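Local structure of Alr3699 protein (Nostoc sp., 4XSO) at residues M7-L12 and Y97-A102; P31-A36 and H53-E58; T93-D98 and A118-V123; Y124-I129 and S152-N157. The protein is of unknown individual function but belongs to the GT-B clan of glycosyltransferases, combining a family 4 and a group 1 region. One frame throughout, in Å; residues are numbered along the deposited sequence.

Contact 1: M7-L12 and Y97-A102; sequences MKILFL and YDLIYA
Lys8 meets Tyr97 and Asp98 just before the parallel strands 9-12 and 99-102 begin. Its CB lies 3.6 Å from Tyr97 CD2 and is also close to Asp98 OD2; CG still borders that carboxylate oxygen, and CE passes near Tyr97 CE2. A bend at chi3 (82°) turns Lys8 NZ over one face of the Tyr97 ring, 4.5 Å from its centroid, in a cation-pi contact, while NZ also hydrogen-bonds to Glu96 O. Asp98 binds the Lys8 backbone: its OD2 receives Lys8 N through the anti lone pair in a nearly straight bond of 2.7 Å, and Asp98 N donates in return to Lys8 O. Further on, strands 9-13 and 99-102 are neighbours inside the seven-stranded parallel sheet of the N-terminal Rossmann-like domain, and the bonds alternate from Leu10 N to Leu99 O, Tyr101 N to Leu10 O and Leu12 N to Tyr101 O. Phe11 and Tyr101 share one face of this sheet in an edge-to-face pair, the Phe11 edge directed at the Tyr101 ring with the planes at 62° and the centroids 4.9 Å apart. Ile9 CG2 fits beside them, over the centre of the Phe11 ring and 3.7 Å from Tyr101 CB. On the other face Leu12 CD1 packs on Ile100 CG2 at 3.8 Å.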
loop_
_atom_site.group_PDB
_atom_site.type_symbol
_atom_site.label_atom_id
_atom_site.label_comp_id
_atom_site.label_asym_id
_atom_site.label_seq_id
_atom_site.Cartn_x
_atom_site.Cartn_y
_atom_site.Cartn_z
ATOM N N MET A 7 21.178 15.394 -1.346
ATOM C CA MET A 7 20.405 14.133 -1.209
ATOM C C MET A 7 19.994 13.952 0.260
ATOM O O MET A 7 20.845 13.658 1.117
ATOM C CB MET A 7 21.227 12.914 -1.655
ATOM C CG MET A 7 20.529 11.580 -1.411
ATOM S SD MET A 7 21.270 10.099 -2.171
ATOM C CE MET A 7 22.150 10.758 -3.604
ATOM N N LYS A 8 18.699 14.105 0.527
ATOM C CA LYS A 8 18.089 13.697 1.807
ATOM C C LYS A 8 17.582 12.273 1.741
ATOM O O LYS A 8 16.871 11.885 0.765
ATOM C CB LYS A 8 16.940 14.616 2.192
ATOM C CG LYS A 8 17.363 16.075 2.315
ATOM C CD LYS A 8 16.166 16.994 2.611
ATOM C CE LYS A 8 15.809 17.012 4.097
ATOM N NZ LYS A 8 14.392 17.405 4.405
ATOM N N ILE A 9 17.939 11.485 2.761
ATOM C CA ILE A 9 17.538 10.088 2.799
ATOM C C ILE A 9 16.522 9.805 3.855
ATOM O O ILE A 9 16.725 10.215 5.016
ATOM C CB ILE A 9 18.740 9.146 3.016
ATOM C CG1 ILE A 9 19.826 9.413 2.001
ATOM C CG2 ILE A 9 18.282 7.663 3.038
ATOM C CD1 ILE A 9 20.989 8.398 2.068
ATOM N N LEU A 10 15.457 9.084 3.465
ATOM C CA LEU A 10 14.571 8.548 4.381
ATOM C C LEU A 10 14.877 7.032 4.505
ATOM O O LEU A 10 14.601 6.248 3.592
ATOM C CB LEU A 10 13.069 8.885 3.995
ATOM C CG LEU A 10 12.062 8.059 4.840
ATOM C CD1 LEU A 10 12.067 8.502 6.280
ATOM C CD2 LEU A 10 10.620 8.101 4.329
ATOM N N PHE A 11 15.434 6.655 5.634
ATOM C CA PHE A 11 15.802 5.278 5.966
ATOM C C PHE A 11 14.583 4.754 6.642
ATOM O O PHE A 11 13.956 5.494 7.427
ATOM C CB PHE A 11 16.994 5.174 6.936
ATOM C CG PHE A 11 18.320 5.630 6.373
ATOM C CD1 PHE A 11 19.108 4.766 5.603
ATOM C CD2 PHE A 11 18.799 6.917 6.629
ATOM C CE1 PHE A 11 20.316 5.169 5.092
ATOM C CE2 PHE A 11 20.085 7.262 6.218
ATOM C CZ PHE A 11 20.818 6.433 5.410
ATOM N N LEU A 12 14.256 3.501 6.342
ATOM C CA LEU A 12 13.151 2.829 6.957
ATOM C C LEU A 12 13.541 1.492 7.516
ATOM O O LEU A 12 14.271 0.694 6.900
ATOM C CB LEU A 12 12.029 2.590 5.914
ATOM C CG LEU A 12 11.293 3.772 5.363
ATOM C CD1 LEU A 12 10.310 3.291 4.266
ATOM C CD2 LEU A 12 10.550 4.452 6.513
ATOM N N TYR A 97 11.927 14.015 1.200
ATOM C CA TYR A 97 13.225 13.360 1.058
ATOM C C TYR A 97 13.461 13.025 -0.418
ATOM O O TYR A 97 12.536 13.136 -1.243
ATOM C CB TYR A 97 13.285 12.145 1.993
ATOM C CG TYR A 97 13.345 12.582 3.432
ATOM C CD1 TYR A 97 12.182 12.911 4.107
ATOM C CD2 TYR A 97 14.567 12.730 4.083
ATOM C CE1 TYR A 97 12.214 13.422 5.376
ATOM C CE2 TYR A 97 14.621 13.232 5.362
ATOM C CZ TYR A 97 13.445 13.591 5.985
ATOM O OH TYR A 97 13.467 14.013 7.237
ATOM N N ASP A 98 14.691 12.697 -0.780
ATOM C CA ASP A 98 15.015 12.455 -2.167
ATOM C C ASP A 98 15.185 10.964 -2.506
ATOM O O ASP A 98 15.355 10.626 -3.657
ATOM C CB ASP A 98 16.304 13.118 -2.495
ATOM C CG ASP A 98 16.273 14.585 -2.216
ATOM O OD1 ASP A 98 15.491 15.332 -2.833
ATOM O OD2 ASP A 98 17.024 14.991 -1.331
ATOM N N LEU A 99 15.278 10.121 -1.492
ATOM C CA LEU A 99 15.529 8.740 -1.654
ATOM C C LEU A 99 15.011 7.978 -0.412
ATOM O O LEU A 99 15.113 8.462 0.722
ATOM C CB LEU A 99 17.053 8.554 -1.776
ATOM C CG LEU A 99 17.441 7.065 -2.048
ATOM C CD1 LEU A 99 18.472 6.946 -3.132
ATOM C CD2 LEU A 99 17.943 6.331 -0.818
ATOM N N ILE A 100 14.490 6.780 -0.640
ATOM C CA ILE A 100 13.975 5.940 0.403
ATOM C C ILE A 100 14.895 4.740 0.471
ATOM O O ILE A 100 15.148 4.087 -0.571
ATOM C CB ILE A 100 12.534 5.444 0.101
ATOM C CG1 ILE A 100 11.563 6.607 -0.039
ATOM C CG2 ILE A 100 12.018 4.538 1.165
ATOM C CD1 ILE A 100 10.257 6.090 -0.670
ATOM N N TYR A 101 15.397 4.450 1.695
ATOM C CA TYR A 101 16.397 3.387 1.872
ATOM C C TYR A 101 15.834 2.413 2.894
ATOM O O TYR A 101 15.807 2.690 4.099
ATOM C CB TYR A 101 17.722 4.037 2.297
ATOM C CG TYR A 101 18.954 3.216 2.326
ATOM C CD1 TYR A 101 19.125 2.193 3.231
ATOM C CD2 TYR A 101 20.050 3.591 1.546
ATOM C CE1 TYR A 101 20.335 1.514 3.337
ATOM C CE2 TYR A 101 21.270 2.911 1.621
ATOM C CZ TYR A 101 21.413 1.880 2.506
ATOM O OH TYR A 101 22.618 1.218 2.584
ATOM N N ALA A 102 15.277 1.333 2.369
ATOM C CA ALA A 102 14.611 0.284 3.183
ATOM C C ALA A 102 15.623 -0.752 3.623
ATOM O O ALA A 102 16.326 -1.358 2.794
ATOM C CB ALA A 102 13.507 -0.367 2.379
#

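Contact 2: P31-A36 and H53-E58; sequences PYRDRA and HHIPVE
Arg33 reaches across to His53, His54 and Ile55 from a type I beta turn that runs from Tyr32 to Arg35 and is closed by Arg35 N bonding to Tyr32 O. The turn lies between helix 20-29 and strand 36-40. With CG lodged between the backbone N and the carbonyl carbon (chi1 79°) and the chain extended from there to NE, the arginine runs alongside His54. Arg33 CB touches Ile55 CG1 at 4.0 Å, Arg33 CD passes 3.7 Å from His54 O, and the guanidinium receives His54 CB over the centre of one face. NH2 lies near the plane of the imidazole, at its edge, the two flat groups being 77° apart; Arg33 NH2 also gives a weak, bent hydrogen bond to His53 O, 2.7 Å away. Arg33 O lies 3.5 Å from Pro56 CD, and at the segment's end Ala36 O meets Pro56 CG at 3.3 Å. Segment 53-58 leaves helix 45-52, closed by a Schellman motif with His54 as C-prime residue, and leads into strand 57-59. The partial negative charge of the helix's C-terminal end would probably add to the attraction for the guanidinium, although the bond itself is weak.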
loop_
_atom_site.group_PDB
_atom_site.type_symbol
_atom_site.label_atom_id
_atom_site.label_comp_id
_atom_site.label_asym_id
_atom_site.label_seq_id
_atom_site.Cartn_x
_atom_site.Cartn_y
_atom_site.Cartn_z
ATOM N N PRO A 31 26.914 9.304 8.400
ATOM C CA PRO A 31 27.423 10.280 7.463
ATOM C C PRO A 31 26.325 11.178 6.916
ATOM O O PRO A 31 26.637 12.237 6.323
ATOM C CB PRO A 31 28.040 9.436 6.334
ATOM C CG PRO A 31 28.305 8.123 6.949
ATOM C CD PRO A 31 27.268 7.931 8.008
ATOM N N TYR A 32 25.071 10.766 7.099
ATOM C CA TYR A 32 23.940 11.490 6.442
ATOM C C TYR A 32 23.043 12.118 7.496
ATOM O O TYR A 32 21.963 12.635 7.183
ATOM C CB TYR A 32 23.088 10.520 5.570
ATOM C CG TYR A 32 23.917 9.912 4.517
ATOM C CD1 TYR A 32 24.226 10.647 3.359
ATOM C CD2 TYR A 32 24.370 8.598 4.628
ATOM C CE1 TYR A 32 25.040 10.133 2.356
ATOM C CE2 TYR A 32 25.167 8.048 3.628
ATOM C CZ TYR A 32 25.500 8.812 2.497
ATOM O OH TYR A 32 26.355 8.302 1.554
ATOM N N ARG A 33 23.504 12.123 8.745
ATOM C CA ARG A 33 22.641 12.448 9.792
ATOM C C ARG A 33 22.151 13.914 9.785
ATOM O O ARG A 33 21.193 14.175 10.482
ATOM C CB ARG A 33 23.181 12.007 11.159
ATOM C CG ARG A 33 24.214 12.906 11.734
ATOM C CD ARG A 33 24.684 12.348 13.039
ATOM N NE ARG A 33 25.580 13.307 13.647
ATOM C CZ ARG A 33 26.337 13.060 14.707
ATOM N NH1 ARG A 33 27.098 14.028 15.190
ATOM N NH2 ARG A 33 26.326 11.867 15.304
ATOM N N ASP A 34 22.769 14.830 9.032
ATOM C CA ASP A 34 22.218 16.186 8.884
ATOM C C ASP A 34 21.171 16.272 7.755
ATOM O O ASP A 34 20.551 17.301 7.526
ATOM C CB ASP A 34 23.318 17.160 8.577
ATOM C CG ASP A 34 24.208 16.682 7.409
ATOM O OD1 ASP A 34 24.254 15.447 7.024
ATOM O OD2 ASP A 34 24.823 17.553 6.844
ATOM N N ARG A 35 20.966 15.180 7.051
ATOM C CA ARG A 35 20.048 15.186 5.925
ATOM C C ARG A 35 19.344 13.817 5.799
ATOM O O ARG A 35 19.116 13.285 4.684
ATOM C CB ARG A 35 20.809 15.568 4.632
ATOM C CG ARG A 35 21.955 14.617 4.240
ATOM C CD ARG A 35 22.847 15.265 3.186
ATOM N NE ARG A 35 24.128 14.619 2.881
ATOM C CZ ARG A 35 24.440 13.869 1.829
ATOM N NH1 ARG A 35 23.592 13.531 0.881
ATOM N NH2 ARG A 35 25.634 13.402 1.742
ATOM N N ALA A 36 19.040 13.228 6.929
ATOM C CA ALA A 36 18.323 11.967 6.941
ATOM C C ALA A 36 17.367 11.862 8.080
ATOM O O ALA A 36 17.439 12.664 8.982
ATOM C CB ALA A 36 19.311 10.825 6.943
ATOM N N HIS A 53 22.997 8.780 19.016
ATOM C CA HIS A 53 23.943 9.052 17.950
ATOM C C HIS A 53 23.543 10.274 17.124
ATOM O O HIS A 53 24.109 10.481 16.084
ATOM C CB HIS A 53 24.089 7.811 17.049
ATOM C CG HIS A 53 24.947 6.725 17.633
ATOM N ND1 HIS A 53 24.427 5.658 18.346
ATOM C CD2 HIS A 53 26.287 6.525 17.579
ATOM C CE1 HIS A 53 25.407 4.844 18.695
ATOM N NE2 HIS A 53 26.547 5.355 18.254
ATOM N N HIS A 54 22.589 11.083 17.597
ATOM C CA HIS A 54 22.095 12.283 16.904
ATOM C C HIS A 54 21.464 11.996 15.518
ATOM O O HIS A 54 21.435 12.868 14.641
ATOM C CB HIS A 54 23.145 13.428 16.835
ATOM C CG HIS A 54 23.768 13.729 18.161
ATOM N ND1 HIS A 54 23.093 14.396 19.159
ATOM C CD2 HIS A 54 24.968 13.374 18.684
ATOM C CE1 HIS A 54 23.842 14.438 20.243
ATOM N NE2 HIS A 54 24.990 13.830 19.978
ATOM N N ILE A 55 20.899 10.800 15.363
ATOM C CA ILE A 55 20.273 10.451 14.113
ATOM C C ILE A 55 18.793 10.688 14.288
ATOM O O ILE A 55 18.163 10.060 15.107
ATOM C CB ILE A 55 20.586 9.031 13.699
ATOM C CG1 ILE A 55 22.060 8.893 13.475
ATOM C CG2 ILE A 55 19.918 8.662 12.350
ATOM C CD1 ILE A 55 22.481 7.460 13.360
ATOM N N PRO A 56 18.213 11.555 13.431
ATOM C CA PRO A 56 16.812 11.807 13.597
ATOM C C PRO A 56 16.028 10.507 13.421
ATOM O O PRO A 56 16.328 9.710 12.507
ATOM C CB PRO A 56 16.481 12.822 12.532
ATOM C CG PRO A 56 17.782 13.467 12.177
ATOM C CD PRO A 56 18.817 12.363 12.362
ATOM N N VAL A 57 15.007 10.351 14.250
ATOM C CA VAL A 57 14.216 9.104 14.255
ATOM C C VAL A 57 12.786 9.451 14.522
ATOM O O VAL A 57 12.495 10.388 15.269
ATOM C CB VAL A 57 14.763 7.991 15.193
ATOM C CG1 VAL A 57 14.812 8.471 16.598
ATOM C CG2 VAL A 57 13.866 6.741 15.143
ATOM N N GLU A 58 11.900 8.720 13.854
ATOM C CA GLU A 58 10.448 8.854 13.984
ATOM C C GLU A 58 9.832 7.463 13.940
ATOM O O GLU A 58 10.288 6.555 13.192
ATOM C CB GLU A 58 9.837 9.659 12.826
ATOM C CG GLU A 58 8.340 9.948 13.031
ATOM C CD GLU A 58 7.793 11.023 12.096
ATOM O OE1 GLU A 58 8.608 11.692 11.414
ATOM O OE2 GLU A 58 6.548 11.191 12.041
#

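Contact 3: T93-D98 and A118-V123; sequences TAHEYD and ARRPLV
Arg120 gathers the carbonyls of Ala94 and His95 in the last turn of helix 85-95 and of Tyr97 just after it, so that a side chain from the neighbouring connection binds this helix end in the Rossmann-like N-terminal domain. Its own segment begins at another helix end: helix 105-118 stops in a Schellman motif with Arg119 as the C-prime residue, and the chain then enters strand 122-126. Among the polar contacts, the bond from Arg120 NH2 to His95 O is short and nearly straight, 2.7 Å with an angle of 170° at the hydrogen. It lies in the plane of the guanidinium and in that of the carbonyl, on a lone pair of the oxygen. Arg120 NE has two weaker acceptors, Tyr97 O at 2.7 Å with a bent angle and Ala94 O at 3.3 Å. NH1 turns back to the preceding residue and bonds to Arg119 O, approaching from above that carbonyl plane. The bend at chi2 (-74°) folds the chain back so that NE and both terminal nitrogens find carbonyl oxygens, and the bonds on three nitrogens restrict rotation of the group. The positive charge would probably be stabilised by the partial negative charge of the helix end. The His95 ring is a looser neighbour, inclined 32° to the guanidinium, with His95 ND1 3.7 Å from Arg120 NH2. Apolar packing is slight: methyl meets methyl where Ala94 CB touches Ala118 CB at 3.9 Å. Beyond the arginine, the Pro121 ring rests on the other segment's last carbonyl, with CD 3.4 Å from Asp98 O.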
loop_
_atom_site.group_PDB
_atom_site.type_symbol
_atom_site.label_atom_id
_atom_site.label_comp_id
_atom_site.label_asym_id
_atom_site.label_seq_id
_atom_site.Cartn_x
_atom_site.Cartn_y
_atom_site.Cartn_z
ATOM N N THR A 93 5.861 11.728 4.503
ATOM C CA THR A 93 7.247 12.017 4.894
ATOM C C THR A 93 8.253 12.036 3.694
ATOM O O THR A 93 9.063 13.006 3.489
ATOM C CB THR A 93 7.648 11.066 5.986
ATOM O OG1 THR A 93 6.799 11.328 7.105
ATOM C CG2 THR A 93 9.058 11.293 6.436
ATOM N N ALA A 94 8.063 11.045 2.842
ATOM C CA ALA A 94 8.888 10.814 1.681
ATOM C C ALA A 94 8.963 11.953 0.676
ATOM O O ALA A 94 9.998 12.127 -0.010
ATOM C CB ALA A 94 8.443 9.488 1.001
ATOM N N HIS A 95 7.878 12.733 0.581
ATOM C CA HIS A 95 7.837 13.933 -0.253
ATOM C C HIS A 95 8.994 14.866 0.105
ATOM O O HIS A 95 9.630 15.411 -0.789
ATOM C CB HIS A 95 6.441 14.650 -0.164
ATOM C CG HIS A 95 6.438 16.037 -0.724
ATOM N ND1 HIS A 95 6.327 16.295 -2.075
ATOM C CD2 HIS A 95 6.572 17.244 -0.123
ATOM C CE1 HIS A 95 6.386 17.602 -2.280
ATOM N NE2 HIS A 95 6.532 18.201 -1.110
ATOM N N GLU A 96 9.338 14.953 1.391
ATOM C CA GLU A 96 10.428 15.821 1.865
ATOM C C GLU A 96 11.833 15.251 1.696
ATOM O O GLU A 96 12.832 15.919 2.029
ATOM C CB GLU A 96 10.212 16.099 3.347
ATOM C CG GLU A 96 8.812 16.614 3.681
ATOM C CD GLU A 96 8.514 17.961 3.014
ATOM O OE1 GLU A 96 9.472 18.742 2.783
ATOM O OE2 GLU A 96 7.329 18.257 2.724
ATOM N N TYR A 97 11.927 14.015 1.200
ATOM C CA TYR A 97 13.225 13.360 1.058
ATOM C C TYR A 97 13.461 13.025 -0.418
ATOM O O TYR A 97 12.536 13.136 -1.243
ATOM C CB TYR A 97 13.285 12.145 1.993
ATOM C CG TYR A 97 13.345 12.582 3.432
ATOM C CD1 TYR A 97 12.182 12.911 4.107
ATOM C CD2 TYR A 97 14.567 12.730 4.083
ATOM C CE1 TYR A 97 12.214 13.422 5.376
ATOM C CE2 TYR A 97 14.621 13.232 5.362
ATOM C CZ TYR A 97 13.445 13.591 5.985
ATOM O OH TYR A 97 13.467 14.013 7.237
ATOM N N ASP A 98 14.691 12.697 -0.780
ATOM C CA ASP A 98 15.015 12.455 -2.167
ATOM C C ASP A 98 15.185 10.964 -2.506
ATOM O O ASP A 98 15.355 10.626 -3.657
ATOM C CB ASP A 98 16.304 13.118 -2.495
ATOM C CG ASP A 98 16.273 14.585 -2.216
ATOM O OD1 ASP A 98 15.491 15.332 -2.833
ATOM O OD2 ASP A 98 17.024 14.991 -1.331
ATOM N N ALA A 118 5.085 8.704 -3.962
ATOM C CA ALA A 118 5.708 10.010 -3.706
ATOM C C ALA A 118 6.662 10.332 -4.791
ATOM O O ALA A 118 7.169 11.426 -4.837
ATOM C CB ALA A 118 6.425 10.061 -2.337
ATOM N N ARG A 119 6.967 9.356 -5.649
ATOM C CA ARG A 119 7.889 9.552 -6.814
ATOM C C ARG A 119 9.301 9.740 -6.346
ATOM O O ARG A 119 9.969 10.708 -6.700
ATOM C CB ARG A 119 7.462 10.742 -7.757
ATOM C CG ARG A 119 5.962 10.947 -7.898
ATOM C CD ARG A 119 5.350 10.035 -8.938
ATOM N NE ARG A 119 5.684 10.526 -10.275
ATOM C CZ ARG A 119 5.311 9.953 -11.418
ATOM N NH1 ARG A 119 4.561 8.847 -11.420
ATOM N NH2 ARG A 119 5.697 10.500 -12.571
ATOM N N ARG A 120 9.794 8.780 -5.567
ATOM C CA ARG A 120 11.182 8.847 -5.089
ATOM C C ARG A 120 11.877 7.506 -5.313
ATOM O O ARG A 120 11.263 6.477 -5.145
ATOM C CB ARG A 120 11.158 9.140 -3.579
ATOM C CG ARG A 120 10.395 10.395 -3.204
ATOM C CD ARG A 120 11.225 11.612 -3.604
ATOM N NE ARG A 120 10.608 12.879 -3.168
ATOM C CZ ARG A 120 9.954 13.732 -3.959
ATOM N NH1 ARG A 120 9.726 13.467 -5.255
ATOM N NH2 ARG A 120 9.504 14.867 -3.431
ATOM N N PRO A 121 13.151 7.517 -5.719
ATOM C CA PRO A 121 13.784 6.194 -5.880
ATOM C C PRO A 121 13.911 5.414 -4.534
ATOM O O PRO A 121 13.854 5.982 -3.460
ATOM C CB PRO A 121 15.152 6.514 -6.440
ATOM C CG PRO A 121 15.381 7.993 -6.108
ATOM C CD PRO A 121 14.041 8.643 -6.039
ATOM N N LEU A 122 14.089 4.118 -4.655
ATOM C CA LEU A 122 14.129 3.216 -3.547
ATOM C C LEU A 122 15.383 2.344 -3.683
ATOM O O LEU A 122 15.704 1.803 -4.762
ATOM C CB LEU A 122 12.903 2.347 -3.600
ATOM C CG LEU A 122 12.830 1.125 -2.696
ATOM C CD1 LEU A 122 12.626 1.592 -1.277
ATOM C CD2 LEU A 122 11.717 0.124 -3.138
ATOM N N VAL A 123 16.030 2.195 -2.545
ATOM C CA VAL A 123 17.125 1.277 -2.318
ATOM C C VAL A 123 16.670 0.341 -1.239
ATOM O O VAL A 123 16.093 0.755 -0.247
ATOM C CB VAL A 123 18.395 1.989 -1.798
ATOM C CG1 VAL A 123 19.430 0.929 -1.499
ATOM C CG2 VAL A 123 18.938 3.007 -2.828
#

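Contact 4: Y124-I129 and S152-N157; sequences YHLHDI and SLVIAN. With GOL (glycerol), chain C.
Ile155 sets its CG2 methyl squarely over the imidazole of His125, 3.7 Å from the centroid and 9° off the ring normal, a CH-pi contact. CG2 is carried there anti to the backbone N, while the histidine ring, also anti to its own N (chi1 -164°), leans toward the neighbouring strand. His127 CE1 lies over the opposite face, offset toward the rim, so the ring has a neighbour on each face; His125 ND1 is bonded to Tyr101 OH. On the other side of the sheet Tyr124 CD2 approaches Val154 CG2 obliquely at 4.2 Å, and Leu126 CB lies 4.3 Å from Val154 CG1. Backbone bonds join the parallel strands 124-126 and 153-156, including Leu126 N to Ile155 O at 2.6 Å, and one more, Asn157 N to Leu126 O, follows at the C-terminal end. Asn157 turns its amide toward His127: ND2 gives a weak bond to His127 O at 3.1 Å and a nearly straight one to glycerol O1 at 2.7 Å. His127 ND1 donates to the same glycerol O1 at 2.8 Å, near the plane of its ring, while NE2 is tied to Asn103 OD1, which helps fix the ring's rotation. Asn157 OD1 is held by Ser161 OG. The strands belong to a beta-alpha-beta crossover through helix 137-150, and the glycerol, probably from the crystallisation liquor, sits at their C-terminal ends, where Rossmann-like domains commonly form binding sites.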
loop_
_atom_site.group_PDB
_atom_site.type_symbol
_atom_site.label_atom_id
_atom_site.label_comp_id
_atom_site.label_asym_id
_atom_site.label_seq_id
_atom_site.Cartn_x
_atom_site.Cartn_y
_atom_site.Cartn_z
ATOM N N TYR A 124 16.884 -0.930 -1.461
ATOM C CA TYR A 124 16.678 -1.952 -0.506
ATOM C C TYR A 124 18.065 -2.505 -0.082
ATOM O O TYR A 124 18.809 -2.965 -0.909
ATOM C CB TYR A 124 15.896 -3.083 -1.175
ATOM C CG TYR A 124 15.589 -4.329 -0.353
ATOM C CD1 TYR A 124 15.456 -4.287 0.993
ATOM C CD2 TYR A 124 15.356 -5.564 -1.002
ATOM C CE1 TYR A 124 15.131 -5.420 1.717
ATOM C CE2 TYR A 124 15.036 -6.708 -0.300
ATOM C CZ TYR A 124 14.915 -6.615 1.063
ATOM O OH TYR A 124 14.546 -7.709 1.810
ATOM N N HIS A 125 18.372 -2.435 1.198
ATOM C CA HIS A 125 19.562 -3.078 1.764
ATOM C C HIS A 125 19.170 -4.326 2.436
ATOM O O HIS A 125 18.421 -4.282 3.403
ATOM C CB HIS A 125 20.181 -2.159 2.784
ATOM C CG HIS A 125 21.562 -2.539 3.132
ATOM N ND1 HIS A 125 22.524 -1.600 3.374
ATOM C CD2 HIS A 125 22.160 -3.750 3.260
ATOM C CE1 HIS A 125 23.658 -2.208 3.670
ATOM N NE2 HIS A 125 23.464 -3.511 3.617
ATOM N N LEU A 126 19.593 -5.431 1.830
ATOM C CA LEU A 126 19.166 -6.753 2.162
ATOM C C LEU A 126 20.181 -7.270 3.176
ATOM O O LEU A 126 21.379 -7.483 2.851
ATOM C CB LEU A 126 19.216 -7.575 0.879
ATOM C CG LEU A 126 18.879 -9.076 0.957
ATOM C CD1 LEU A 126 17.458 -9.339 1.434
ATOM C CD2 LEU A 126 19.076 -9.739 -0.389
ATOM N N HIS A 127 19.736 -7.461 4.404
ATOM C CA HIS A 127 20.577 -7.981 5.435
ATOM C C HIS A 127 20.244 -9.451 5.763
ATOM O O HIS A 127 20.917 -10.036 6.624
ATOM C CB HIS A 127 20.446 -7.182 6.726
ATOM C CG HIS A 127 20.857 -5.751 6.612
ATOM N ND1 HIS A 127 22.162 -5.355 6.712
ATOM C CD2 HIS A 127 20.136 -4.618 6.442
ATOM C CE1 HIS A 127 22.252 -4.046 6.590
ATOM N NE2 HIS A 127 21.032 -3.568 6.452
ATOM N N ASP A 128 19.239 -10.033 5.097
ATOM C CA ASP A 128 18.790 -11.416 5.412
ATOM C C ASP A 128 19.175 -12.369 4.286
ATOM O O ASP A 128 19.375 -11.957 3.140
ATOM C CB ASP A 128 17.270 -11.512 5.540
ATOM C CG ASP A 128 16.670 -10.518 6.559
ATOM O OD1 ASP A 128 17.117 -10.531 7.705
ATOM O OD2 ASP A 128 15.719 -9.781 6.205
ATOM N N ILE A 129 19.279 -13.635 4.642
ATOM C CA ILE A 129 19.287 -14.729 3.672
ATOM C C ILE A 129 17.806 -15.065 3.511
ATOM O O ILE A 129 17.168 -15.454 4.485
ATOM C CB ILE A 129 20.097 -15.917 4.189
ATOM C CG1 ILE A 129 21.574 -15.522 4.262
ATOM C CG2 ILE A 129 19.903 -17.186 3.315
ATOM C CD1 ILE A 129 22.448 -16.673 4.726
ATOM N N SER A 152 15.595 0.622 -7.249
ATOM C CA SER A 152 16.630 0.946 -8.152
ATOM C C SER A 152 17.884 0.126 -7.918
ATOM O O SER A 152 18.728 0.058 -8.781
ATOM C CB SER A 152 17.006 2.441 -8.011
ATOM O OG SER A 152 15.963 3.214 -8.518
ATOM N N LEU A 153 18.035 -0.415 -6.711
ATOM C CA LEU A 153 19.261 -1.035 -6.308
ATOM C C LEU A 153 18.937 -1.925 -5.089
ATOM O O LEU A 153 18.167 -1.545 -4.234
ATOM C CB LEU A 153 20.246 0.069 -5.920
ATOM C CG LEU A 153 21.409 -0.425 -5.093
ATOM C CD1 LEU A 153 22.372 -1.167 -6.006
ATOM C CD2 LEU A 153 22.072 0.782 -4.423
ATOM N N VAL A 154 19.543 -3.101 -5.035
ATOM C CA VAL A 154 19.426 -3.988 -3.888
ATOM C C VAL A 154 20.843 -4.194 -3.352
ATOM O O VAL A 154 21.678 -4.775 -4.028
ATOM C CB VAL A 154 18.831 -5.319 -4.303
ATOM C CG1 VAL A 154 18.926 -6.334 -3.182
ATOM C CG2 VAL A 154 17.373 -5.100 -4.712
ATOM N N ILE A 155 21.126 -3.663 -2.164
ATOM C CA ILE A 155 22.446 -3.799 -1.557
ATOM C C ILE A 155 22.415 -5.024 -0.720
ATOM O O ILE A 155 21.551 -5.173 0.140
ATOM C CB ILE A 155 22.802 -2.568 -0.690
ATOM C CG1 ILE A 155 22.914 -1.335 -1.584
ATOM C CG2 ILE A 155 24.135 -2.779 -0.006
ATOM C CD1 ILE A 155 23.146 -0.054 -0.798
ATOM N N ALA A 156 23.296 -5.966 -1.005
ATOM C CA ALA A 156 23.340 -7.217 -0.224
ATOM C C ALA A 156 24.587 -7.252 0.672
ATOM O O ALA A 156 25.637 -6.803 0.256
ATOM C CB ALA A 156 23.302 -8.418 -1.147
ATOM N N ASN A 157 24.436 -7.703 1.916
ATOM C CA ASN A 157 25.512 -7.669 2.903
ATOM C C ASN A 157 26.506 -8.788 2.719
ATOM O O ASN A 157 27.602 -8.820 3.316
ATOM C CB ASN A 157 24.938 -7.582 4.307
ATOM C CG ASN A 157 24.132 -8.845 4.709
ATOM O OD1 ASN A 157 23.870 -9.742 3.881
ATOM N ND2 ASN A 157 23.774 -8.914 6.000
HETATM C C1 GOL C . 23.585 -7.163 9.094
HETATM O O1 GOL C . 24.196 -6.925 7.833
HETATM C C2 GOL C . 24.165 -8.498 9.523
HETATM O O2 GOL C . 25.265 -8.187 10.363
HETATM C C3 GOL C . 23.125 -9.350 10.211
HETATM O O3 GOL C . 23.441 -9.479 11.591
#

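All four contacts belong to the seven-stranded parallel sheet of the N-terminal domain and its connections. Contact 2 is nested within the chain loop closed by contact 1, contact 3 shares Tyr97 and Asp98 with contact 1, and contact 4 follows. Across the sheet, contact 2 lies toward edge strand 57-59, contact 1 joins the central strands 9-13 and 99-102, and contacts 3 and 4 share strand 122-126. Centres of contacts 1 and 3 are about 6 Å apart, those of contacts 2 and 4 about 21 Å. Contacts 3 and 4 together follow strand 122-126 from its start to past its end, so helix ends lie at one end and the glycerol site at the other.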